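Local coordinates for protein dehalogenase (Rhodospirillaceae, PDB 6A41) that probably removes halogen from its substrate, using a Rossmann-type fold of the short-chain dehydrogenase/reductase kind, at residues A[65-70]-A[113-118]; A[132-137]-A[219-224]. One frame throughout, in Å; residues are numbered along the deposited sequence.

Interaction 1: A[65-70]-A[113-118]; sequences AMVELA and FRLTQL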
# COMPACT_ATOMS: atom_id res chain seq x y z
N ALA A 65 -36.99 -4.15 -1.26
CA ALA A 65 -38.08 -3.82 -0.34
C ALA A 65 -37.53 -3.18 0.93
O ALA A 65 -38.18 -2.30 1.55
CB ALA A 65 -38.86 -5.11 0.03
N MSE A 66 -36.38 -3.71 1.40
CA MSE A 66 -35.78 -3.20 2.69
C MSE A 66 -35.37 -1.75 2.51
O MSE A 66 -35.67 -0.93 3.34
CB MSE A 66 -34.65 -4.07 3.14
CG MSE A 66 -34.08 -3.66 4.50
SE MSE A 66 -32.76 -2.17 4.25
CE MSE A 66 -31.42 -3.39 3.36
N VAL A 67 -34.78 -1.43 1.37
CA VAL A 67 -34.37 -0.02 1.08
C VAL A 67 -35.53 0.91 0.92
O VAL A 67 -35.50 2.02 1.45
CB VAL A 67 -33.39 0.06 -0.12
CG1 VAL A 67 -33.10 1.50 -0.54
CG2 VAL A 67 -32.13 -0.59 0.30
N GLU A 68 -36.55 0.47 0.22
CA GLU A 68 -37.72 1.30 0.04
C GLU A 68 -38.38 1.62 1.40
O GLU A 68 -38.77 2.78 1.63
CB GLU A 68 -38.71 0.58 -0.87
CG GLU A 68 -40.04 1.34 -1.03
CD GLU A 68 -41.06 0.60 -1.90
OE1 GLU A 68 -40.69 -0.22 -2.78
OE2 GLU A 68 -42.24 0.85 -1.70
N LEU A 69 -38.48 0.61 2.26
CA LEU A 69 -38.95 0.80 3.59
C LEU A 69 -38.08 1.72 4.45
O LEU A 69 -38.61 2.58 5.20
CB LEU A 69 -39.08 -0.56 4.26
CG LEU A 69 -39.87 -0.61 5.55
CD1 LEU A 69 -41.31 -0.12 5.41
CD2 LEU A 69 -39.79 -2.05 6.09
N ALA A 70 -36.77 1.53 4.39
CA ALA A 70 -35.79 2.37 5.17
C ALA A 70 -36.02 3.78 4.73
O ALA A 70 -36.16 4.68 5.55
CB ALA A 70 -34.37 1.95 4.86
N PHE A 113 -22.49 -4.50 -3.08
CA PHE A 113 -22.56 -3.67 -4.29
C PHE A 113 -24.05 -3.42 -4.64
O PHE A 113 -24.43 -2.30 -4.95
CB PHE A 113 -21.88 -4.36 -5.47
CG PHE A 113 -21.90 -3.57 -6.73
CD1 PHE A 113 -21.16 -2.45 -6.85
CD2 PHE A 113 -22.72 -3.92 -7.76
CE1 PHE A 113 -21.19 -1.68 -8.02
CE2 PHE A 113 -22.80 -3.15 -8.92
CZ PHE A 113 -21.95 -2.10 -9.09
N ARG A 114 -24.84 -4.46 -4.57
CA ARG A 114 -26.27 -4.32 -4.81
C ARG A 114 -26.94 -3.32 -3.89
O ARG A 114 -27.73 -2.47 -4.38
CB ARG A 114 -26.93 -5.73 -4.75
CG ARG A 114 -28.47 -5.82 -4.86
CD ARG A 114 -28.99 -5.25 -6.14
NE ARG A 114 -30.47 -5.46 -6.25
CZ ARG A 114 -31.30 -4.71 -6.99
NH1 ARG A 114 -30.82 -3.73 -7.71
NH2 ARG A 114 -32.62 -4.90 -6.95
N LEU A 115 -26.65 -3.40 -2.59
CA LEU A 115 -27.20 -2.48 -1.65
C LEU A 115 -26.77 -1.06 -1.96
O LEU A 115 -27.61 -0.15 -1.84
CB LEU A 115 -26.84 -2.75 -0.23
CG LEU A 115 -27.71 -3.81 0.41
CD1 LEU A 115 -27.16 -4.06 1.80
CD2 LEU A 115 -29.20 -3.52 0.54
N THR A 116 -25.52 -0.87 -2.36
CA THR A 116 -25.05 0.46 -2.74
C THR A 116 -25.80 1.01 -3.97
O THR A 116 -26.19 2.19 -3.97
CB THR A 116 -23.55 0.48 -2.95
OG1 THR A 116 -22.91 -0.06 -1.80
CG2 THR A 116 -23.03 1.83 -3.16
N GLN A 117 -26.09 0.16 -4.95
CA GLN A 117 -26.85 0.55 -6.13
C GLN A 117 -28.28 1.03 -5.79
O GLN A 117 -28.77 1.96 -6.35
CB GLN A 117 -27.10 -0.65 -7.03
CG GLN A 117 -25.94 -1.09 -7.82
CD GLN A 117 -26.40 -2.21 -8.80
OE1 GLN A 117 -26.77 -3.28 -8.29
NE2 GLN A 117 -26.47 -1.93 -10.12
N LEU A 118 -28.88 0.35 -4.84
CA LEU A 118 -30.19 0.70 -4.27
C LEU A 118 -30.20 1.98 -3.44
O LEU A 118 -31.11 2.77 -3.57
CB LEU A 118 -30.73 -0.51 -3.48
CG LEU A 118 -31.13 -1.67 -4.31
CD1 LEU A 118 -31.27 -2.89 -3.40
CD2 LEU A 118 -32.47 -1.43 -5.07

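Interaction 2: A[132-137]-A[219-224]; sequences VFVSSA and ATICFL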
# COMPACT_ATOMS: atom_id res chain seq x y z
N VAL A 132 -20.12 3.09 4.13
CA VAL A 132 -19.01 2.42 4.83
C VAL A 132 -19.16 0.92 4.67
O VAL A 132 -20.23 0.37 4.99
CB VAL A 132 -18.90 2.79 6.31
CG1 VAL A 132 -17.79 1.98 7.04
CG2 VAL A 132 -18.89 4.32 6.57
N PHE A 133 -18.18 0.28 4.05
CA PHE A 133 -18.12 -1.15 4.00
C PHE A 133 -17.48 -1.65 5.26
O PHE A 133 -16.28 -1.31 5.58
CB PHE A 133 -17.40 -1.62 2.73
CG PHE A 133 -18.13 -1.32 1.44
CD1 PHE A 133 -18.05 -0.07 0.86
CD2 PHE A 133 -18.80 -2.29 0.77
CE1 PHE A 133 -18.68 0.22 -0.34
CE2 PHE A 133 -19.48 -1.98 -0.43
CZ PHE A 133 -19.45 -0.71 -0.92
N VAL A 134 -18.12 -2.52 5.98
CA VAL A 134 -17.40 -3.14 7.12
C VAL A 134 -16.73 -4.39 6.58
O VAL A 134 -17.43 -5.31 6.13
CB VAL A 134 -18.27 -3.57 8.24
CG1 VAL A 134 -17.43 -3.93 9.45
CG2 VAL A 134 -19.18 -2.40 8.59
N SER A 135 -15.40 -4.38 6.57
CA SER A 135 -14.63 -5.39 5.82
C SER A 135 -13.49 -5.97 6.71
O SER A 135 -13.61 -5.91 7.94
CB SER A 135 -14.04 -4.79 4.51
OG SER A 135 -13.56 -5.81 3.64
N SER A 136 -12.45 -6.50 6.09
CA SER A 136 -11.41 -7.19 6.77
C SER A 136 -10.05 -6.64 6.48
O SER A 136 -9.85 -6.18 5.33
CB SER A 136 -11.46 -8.67 6.46
OG SER A 136 -10.37 -9.35 7.00
N ALA A 137 -9.16 -6.59 7.47
CA ALA A 137 -7.75 -6.29 7.23
C ALA A 137 -6.98 -7.49 6.57
O ALA A 137 -5.81 -7.35 6.23
CB ALA A 137 -6.98 -5.81 8.50
N ALA A 219 -17.15 2.79 16.98
CA ALA A 219 -16.74 4.15 17.01
C ALA A 219 -16.01 4.54 15.70
O ALA A 219 -16.17 5.68 15.22
CB ALA A 219 -15.84 4.54 18.24
N THR A 220 -15.21 3.63 15.18
CA THR A 220 -14.56 3.86 13.87
C THR A 220 -15.50 4.06 12.73
O THR A 220 -15.38 4.98 11.91
CB THR A 220 -13.47 2.80 13.64
OG1 THR A 220 -12.53 2.83 14.77
CG2 THR A 220 -12.75 3.12 12.41
N ILE A 221 -16.43 3.14 12.61
CA ILE A 221 -17.49 3.26 11.61
C ILE A 221 -18.31 4.53 11.80
O ILE A 221 -18.55 5.28 10.77
CB ILE A 221 -18.34 1.96 11.62
CG1 ILE A 221 -17.57 0.71 11.25
CG2 ILE A 221 -19.64 2.14 10.84
CD1 ILE A 221 -18.24 -0.59 11.78
N CYS A 222 -18.72 4.84 13.03
CA CYS A 222 -19.38 6.07 13.33
C CYS A 222 -18.60 7.34 12.93
O CYS A 222 -19.13 8.27 12.32
CB CYS A 222 -19.79 6.17 14.78
SG CYS A 222 -21.18 5.07 15.13
N PHE A 223 -17.30 7.32 13.24
CA PHE A 223 -16.49 8.42 12.80
C PHE A 223 -16.58 8.60 11.23
O PHE A 223 -16.84 9.76 10.77
CB PHE A 223 -15.00 8.27 13.24
CG PHE A 223 -14.09 9.30 12.52
CD1 PHE A 223 -14.21 10.64 12.81
CD2 PHE A 223 -13.22 8.88 11.52
CE1 PHE A 223 -13.47 11.65 12.11
CE2 PHE A 223 -12.44 9.80 10.83
CZ PHE A 223 -12.57 11.14 11.12
N LEU A 224 -16.46 7.53 10.45
CA LEU A 224 -16.50 7.69 8.99
C LEU A 224 -17.88 8.14 8.50
O LEU A 224 -17.93 8.83 7.47
CB LEU A 224 -16.11 6.41 8.26
CG LEU A 224 -14.63 6.06 8.55
CD1 LEU A 224 -14.41 4.63 8.10
CD2 LEU A 224 -13.65 7.04 7.88

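Interaction 1: A[65-70]-A[113-118]
Leu118, whose CB meets Val67 across the contact, lays its CD2 over one face of the Arg114 guanidinium, 3.6 Å above the plane and offset toward the rim; the two residues lie one turn apart on the same helix. The setting is the Rossmann-type layer of helices packed on a parallel sheet, here helix 63-74 beside the long helix 98-126. The pair illustrates how two helices of one layer can be joined by a few apolar side-chain contacts and no hydrogen bond. Their local axes pass 10.4 Å apart at a crossing angle of -40°, and about 160 Å² is buried in all. Val67 is the wedge, directed at the other helix. Its two methyls divide the work: CG1, turned opposite the backbone N (chi1 173°), rests against the carbonyl of Leu118, 3.8 Å from the O atom, while CG2 lies 4.0 Å from CB of Leu118 and also reaches CD2 of Leu115. With an alanine here, both methyl contacts would vanish, which would probably open a gap between the helices, with the Leu118 carbonyl and CB and Leu115 CD2 losing their valine partner. Pro63, at the start of helix 63-74, adds to the same apolar patch by touching Leu115 and Leu118. Gln117, also on helix 98-126, uses its NE2 to donate a hydrogen bond to Leu93 O of a second subunit, so this helix serves the core and the assembly together. Deeper in, selenomethionine Met66 leaves its backbone at an angle to the neighbouring helix, but bends at chi2 and at the torsion about its selenium bond. That bend brings the end of the side chain across Leu115 at about a right angle, with Met66 CE 3.6 Å from Leu115 CD2.

Interaction 2: A[132-137]-A[219-224]
Phe223 N donates to Ala219 O at 2.8 Å, a bond of the helix whose Ile221 and Leu224 pack on Val132 of the strand, Ile221 reaching Val134 as well. Leu224 N to Thr220 O, at 3.1 Å, continues the pattern. With backbone polar groups thus bonded inside the helix, the surface it offers the sheet is hydrocarbon: a compact example of the helix-on-sheet packing of a Rossmann fold. The strand and helix run nearly antiparallel, at 159°, and no hydrogen bond passes between them. Val132 fits against Ile221 and Leu224 with a different methyl for each, CG1 lying 4.2 Å from Ile221 CG2 and CG2 lying 3.9 Å from Leu224 CB. Farther along the strand, Val134 is met by the other branch of Ile221. That branch is extended (chi2 158°), which carries Ile221 CD1 across the valine at about a right angle, to 3.8 Å from Val134 CG2, with Val134 CG1 slightly farther off. Ile221 thus spans two alternate residues of one strand, a branch to each. The strand itself is an interior one, bonded through its backbone to strand 79-83 and strand 172-179. Val81 and Val177 of those neighbours also touch Ile221, while helix 18-27 packs alongside helix 214-225 and Phe223 stacks on Phe223 of a third subunit.

Overall arrangement
Interactions 1 and 2 lie in series along the chain, their centres about 19 Å apart, and together they illustrate the three-layered build of a Rossmann-type domain. Helix 98-126 of interaction 1 leads directly into strand 129-136 of interaction 2, an interior strand of the parallel sheet. The two meet where Thr116 OG1 lies 3.6 Å from Phe133 CZ: Phe133 CZ reaches Thr116 of helix 98-126, whereas Val132 and Val134, the residues on either side of it, make their contacts with helix 214-225. Interaction 1 therefore joins helices within one outer layer, and interaction 2 fixes the other layer to the sheet. Each region also borders a different neighbouring subunit, tying the core packing to the four-chain assembly.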